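Local coordinates for protein putative hydrolase (Agrobacterium vitis, PDB 3LLC) that is a putative alpha/beta hydrolase that probably cleaves acyl thioester or ester bonds, as its acyl-protein thioesterase relatives do, at residues A146-F149 with T150-I154; D192-A195 with N196-M199. One frame throughout, in Å; residues are numbered along the deposited sequence.

Contact 1 of 2, residues A146-F149 with T150-I154; sequences APDF and TSDLI
Phe-149 and Ile-154 lie side by side and point the same way, the CD1 methyl of Ile-154 meeting the ring at its edge, near the ring plane, 3.7 Å from Phe-149 CD1. Thr-150 comes in obliquely, its CG2 methyl 3.7 Å from Phe-149 CE1. CG of Phe-149 sits between the backbone N and the carbonyl carbon (chi1 77°), which brings the ring close to Thr-150 N; Trp-118 meets the same ring at a steep angle. A type II beta turn, Ala-146 to Phe-149, leads here from strand 136-143 of the alpha/beta hydrolase sheet into helix 149-154. On the main chain, Phe-149 O takes two bonds: Ile-154 N arrives at 2.9 Å nearly along the C=O axis, closing a pi-type turn, while Leu-153 N lies above the carbonyl plane. Asp-148, at the N-cap position, makes no capping bond with its side chain; its carboxylate turns to Val-198 N and Met-199 N. Ser-151 OG donates to Asp-152 OD1 (2.8 Å) from above the carboxylate plane. Asp-148 OD2 and Asp-152 OD2 stand 4.2 Å apart, and one water donates to both. With Lys-227 and Arg-197 also paired to Asp-152, both acids can probably stay ionised.

Contact 2 of 2, residues D192-A195 with N196-M199; sequences DGRA and NRVM. With EDO (1,2-ethanediol), chain C; EDO (1,2-ethanediol), chain D.
Asn-196 folds its amide back over the last turn of helix 187-195, where ND2 donates to Asp-192 O at 3.1 Å with an N-H...O angle of 153°. The donor stands above the plane of that carbonyl, and the acceptor is tilted slightly from the amide plane. CG of Asn-196 lies beside its own backbone N (chi1 -70°), a torsion that lets the side chain and the main-chain NH turn to the same carbonyl, although Asn-196 N reaches Asp-192 O only weakly. The Asp-192 carboxylate crosses the amide obliquely, their planes 60° apart. This is the packed side of the contact: Asn-196 is buried, touches Ile-89 and Leu-93 of helix 89-103, and has Arg-122 at OD1, while Ser-90 OG bonds both Asp-192 OD1 and Asn-196 ND2.

The backbone pattern is that of an alpha-helix tightening at its C-terminal end, with Asn-196 N bonded to Gly-193 O at 3.2 Å and Arg-197 N making a weak bond to Arg-194 O; beyond it the chain heads for strand 209-214 of the alpha/beta hydrolase sheet.

On the looser side, Arg-194 and Arg-197 extend side by side, their guanidinium planes nearly perpendicular (82°). NH1 of Arg-194 and NH1 of Arg-197 are 3.5 Å apart, a like-charge approach that is probably eased by Glu-155 and Asp-152, which form salt bridges with Arg-194 and Arg-197 respectively. Elsewhere on the turn, small molecules attend the carbonyls: a water donates to Arg-197 O, one ethanediol bonds weakly to Ala-195 O and Arg-197 O, and another donates to Val-198 O at 2.7 Å.

Overall arrangement
Followed from the N terminus, the chain leaves strand 136-143 and turns at contact 1 into helix 149-154. It then runs through helix 160-169 and the two-stranded sheet of 171-174 and 183-186 before helix 187-195 ends at contact 2 and a loop leads on to strand 209-214. Each contact closes only a local turn, and the two stand in series, neither nested nor crossed. The centres of contact 1 and contact 2 are nevertheless about 9 Å apart. The intervening segment, placed like the cap of other alpha/beta hydrolases, thus starts and finishes at neighbouring points. Together they join its two ends to helices 89-103, 115-128 and 222-230, near the probable Ser-His-Asp triad in the case of contact 1.

Contact 1 of 2, residues A146-F149 with T150-I154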
loop_
_atom_site.group_PDB
_atom_site.type_symbol
_atom_site.label_atom_id
_atom_site.label_comp_id
_atom_site.label_asym_id
_atom_site.label_seq_id
_atom_site.Cartn_x
_atom_site.Cartn_y
_atom_site.Cartn_z
ATOM N N ALA A 146 -1.291 -4.926 5.788
ATOM C CA ALA A 146 -2.606 -5.529 6.038
ATOM C C ALA A 146 -3.061 -6.443 4.894
ATOM O O ALA A 146 -4.205 -6.343 4.405
ATOM C CB ALA A 146 -3.672 -4.389 6.304
ATOM N N PRO A 147 -2.203 -7.413 4.499
ATOM C CA PRO A 147 -2.675 -8.386 3.487
ATOM C C PRO A 147 -3.909 -9.133 3.956
ATOM O O PRO A 147 -4.009 -9.492 5.126
ATOM C CB PRO A 147 -1.469 -9.364 3.352
ATOM C CG PRO A 147 -0.741 -9.257 4.683
ATOM C CD PRO A 147 -0.882 -7.758 5.034
ATOM N N ASP A 148 -4.831 -9.415 3.022
ATOM C CA ASP A 148 -5.997 -10.253 3.263
ATOM C C ASP A 148 -6.821 -9.753 4.459
ATOM O O ASP A 148 -7.445 -10.552 5.146
ATOM C CB ASP A 148 -5.596 -11.712 3.492
ATOM C CG ASP A 148 -4.691 -12.262 2.357
ATOM O OD1 ASP A 148 -4.622 -11.577 1.291
ATOM O OD2 ASP A 148 -4.100 -13.362 2.552
ATOM N N PHE A 149 -6.858 -8.434 4.659
ATOM C CA PHE A 149 -7.560 -7.912 5.842
ATOM C C PHE A 149 -9.052 -8.231 5.832
ATOM O O PHE A 149 -9.665 -8.429 6.902
ATOM C CB PHE A 149 -7.236 -6.414 6.131
ATOM C CG PHE A 149 -7.931 -5.404 5.244
ATOM C CD1 PHE A 149 -9.268 -5.106 5.388
ATOM C CD2 PHE A 149 -7.188 -4.655 4.317
ATOM C CE1 PHE A 149 -9.865 -4.132 4.581
ATOM C CE2 PHE A 149 -7.798 -3.689 3.517
ATOM C CZ PHE A 149 -9.108 -3.431 3.656
ATOM N N THR A 150 -9.672 -8.281 4.646
ATOM C CA THR A 150 -11.121 -8.533 4.565
ATOM C C THR A 150 -11.468 -9.927 5.084
ATOM O O THR A 150 -12.381 -10.075 5.885
ATOM C CB THR A 150 -11.681 -8.312 3.127
ATOM O OG1 THR A 150 -11.009 -9.205 2.218
ATOM C CG2 THR A 150 -11.479 -6.853 2.680
ATOM N N SER A 151 -10.712 -10.959 4.679
ATOM C CA SER A 151 -11.012 -12.306 5.082
ATOM C C SER A 151 -10.420 -12.666 6.462
ATOM O O SER A 151 -11.006 -13.491 7.201
ATOM C CB SER A 151 -10.513 -13.336 4.031
ATOM O OG SER A 151 -9.119 -13.224 3.818
ATOM N N ASP A 152 -9.293 -12.087 6.798
ATOM C CA ASP A 152 -8.523 -12.531 7.982
ATOM C C ASP A 152 -8.746 -11.670 9.225
ATOM O O ASP A 152 -8.648 -12.194 10.315
ATOM C CB ASP A 152 -7.022 -12.587 7.696
ATOM C CG ASP A 152 -6.646 -13.642 6.649
ATOM O OD1 ASP A 152 -7.541 -14.151 5.938
ATOM O OD2 ASP A 152 -5.424 -13.905 6.524
ATOM N N LEU A 153 -8.991 -10.369 9.049
ATOM C CA LEU A 153 -9.171 -9.441 10.181
ATOM C C LEU A 153 -10.625 -8.975 10.350
ATOM O O LEU A 153 -11.075 -8.801 11.489
ATOM C CB LEU A 153 -8.228 -8.248 10.067
ATOM C CG LEU A 153 -6.721 -8.549 9.999
ATOM C CD1 LEU A 153 -5.870 -7.266 9.877
ATOM C CD2 LEU A 153 -6.306 -9.453 11.218
ATOM N N ILE A 154 -11.375 -8.806 9.259
ATOM C CA ILE A 154 -12.794 -8.385 9.370
ATOM C C ILE A 154 -13.795 -9.542 9.510
ATOM O O ILE A 154 -14.571 -9.602 10.507
ATOM C CB ILE A 154 -13.211 -7.420 8.243
ATOM C CG1 ILE A 154 -12.335 -6.139 8.291
ATOM C CG2 ILE A 154 -14.727 -7.095 8.348
ATOM C CD1 ILE A 154 -12.542 -5.146 7.142
HETATM O O HOH W 1 -5.190 -15.169 4.191
#

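Contact 2 of 2, residues D192-A195 with N196-M199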
loop_
_atom_site.group_PDB
_atom_site.type_symbol
_atom_site.label_atom_id
_atom_site.label_comp_id
_atom_site.label_asym_id
_atom_site.label_seq_id
_atom_site.Cartn_x
_atom_site.Cartn_y
_atom_site.Cartn_z
ATOM N N ASP A 192 -14.443 -8.874 -3.297
ATOM C CA ASP A 192 -13.225 -8.753 -4.124
ATOM C C ASP A 192 -11.936 -8.962 -3.326
ATOM O O ASP A 192 -10.922 -9.350 -3.905
ATOM C CB ASP A 192 -13.256 -7.421 -4.899
ATOM C CG ASP A 192 -11.961 -7.138 -5.677
ATOM O OD1 ASP A 192 -11.863 -7.604 -6.821
ATOM O OD2 ASP A 192 -11.062 -6.472 -5.148
ATOM N N GLY A 193 -11.959 -8.771 -1.990
ATOM C CA GLY A 193 -10.797 -9.027 -1.186
ATOM C C GLY A 193 -10.360 -10.500 -1.286
ATOM O O GLY A 193 -9.154 -10.781 -1.251
ATOM N N ARG A 194 -11.306 -11.409 -1.463
ATOM C CA ARG A 194 -10.998 -12.836 -1.633
ATOM C C ARG A 194 -10.364 -13.120 -3.012
ATOM O O ARG A 194 -9.520 -14.038 -3.136
ATOM C CB ARG A 194 -12.216 -13.734 -1.358
ATOM C CG ARG A 194 -12.384 -14.025 0.152
ATOM C CD ARG A 194 -13.725 -14.727 0.470
ATOM N NE ARG A 194 -13.765 -15.104 1.893
ATOM C CZ ARG A 194 -13.312 -16.245 2.406
ATOM N NH1 ARG A 194 -12.787 -17.188 1.624
ATOM N NH2 ARG A 194 -13.416 -16.474 3.717
ATOM N N ALA A 195 -10.773 -12.356 -4.027
ATOM C CA ALA A 195 -10.128 -12.419 -5.359
ATOM C C ALA A 195 -8.641 -12.073 -5.263
ATOM O O ALA A 195 -7.858 -12.560 -6.040
ATOM C CB ALA A 195 -10.834 -11.518 -6.393
ATOM N N ASN A 196 -8.245 -11.249 -4.298
ATOM C CA ASN A 196 -6.865 -10.799 -4.119
ATOM C C ASN A 196 -6.098 -11.423 -2.929
ATOM O O ASN A 196 -5.048 -10.911 -2.482
ATOM C CB ASN A 196 -6.872 -9.263 -3.993
ATOM C CG ASN A 196 -7.208 -8.583 -5.296
ATOM O OD1 ASN A 196 -6.324 -8.421 -6.147
ATOM N ND2 ASN A 196 -8.496 -8.163 -5.479
ATOM N N ARG A 197 -6.615 -12.540 -2.405
ATOM C CA ARG A 197 -6.029 -13.136 -1.220
ATOM C C ARG A 197 -4.612 -13.629 -1.569
ATOM O O ARG A 197 -4.442 -14.395 -2.538
ATOM C CB ARG A 197 -6.902 -14.290 -0.714
ATOM C CG ARG A 197 -6.582 -14.774 0.707
ATOM C CD ARG A 197 -7.573 -15.856 1.159
ATOM N NE ARG A 197 -7.543 -16.012 2.616
ATOM C CZ ARG A 197 -8.451 -16.666 3.332
ATOM N NH1 ARG A 197 -9.470 -17.285 2.752
ATOM N NH2 ARG A 197 -8.326 -16.701 4.664
ATOM N N VAL A 198 -3.632 -13.189 -0.805
ATOM C CA VAL A 198 -2.201 -13.534 -1.061
ATOM C C VAL A 198 -1.586 -14.578 -0.131
ATOM O O VAL A 198 -0.597 -15.243 -0.523
ATOM C CB VAL A 198 -1.288 -12.260 -1.142
ATOM C CG1 VAL A 198 -1.717 -11.357 -2.290
ATOM C CG2 VAL A 198 -1.225 -11.460 0.188
HETATM N N MSE A 199 -2.149 -14.770 1.084
HETATM C CA MSE A 199 -1.586 -15.710 2.058
HETATM C C MSE A 199 -2.259 -17.092 2.107
HETATM O O MSE A 199 -2.063 -17.831 3.065
HETATM C CB MSE A 199 -1.514 -15.062 3.464
HETATM C CG MSE A 199 -0.637 -13.802 3.500
HETATM SE SE MSE A 199 -0.319 -13.151 5.344
HETATM C CE MSE A 199 -2.200 -12.733 5.713
HETATM C C1 EDO C . -0.091 -17.706 -3.865
HETATM O O1 EDO C . -1.116 -18.124 -2.967
HETATM C C2 EDO C . 0.677 -16.602 -3.175
HETATM O O2 EDO C . -0.138 -15.457 -3.193
HETATM C C1 EDO D . -4.578 -13.529 -6.013
HETATM O O1 EDO D . -4.899 -13.178 -7.379
HETATM C C2 EDO D . -3.104 -13.302 -5.722
HETATM O O2 EDO D . -2.472 -14.498 -5.271
HETATM O O HOH W 2 -6.575 -15.523 -4.150
#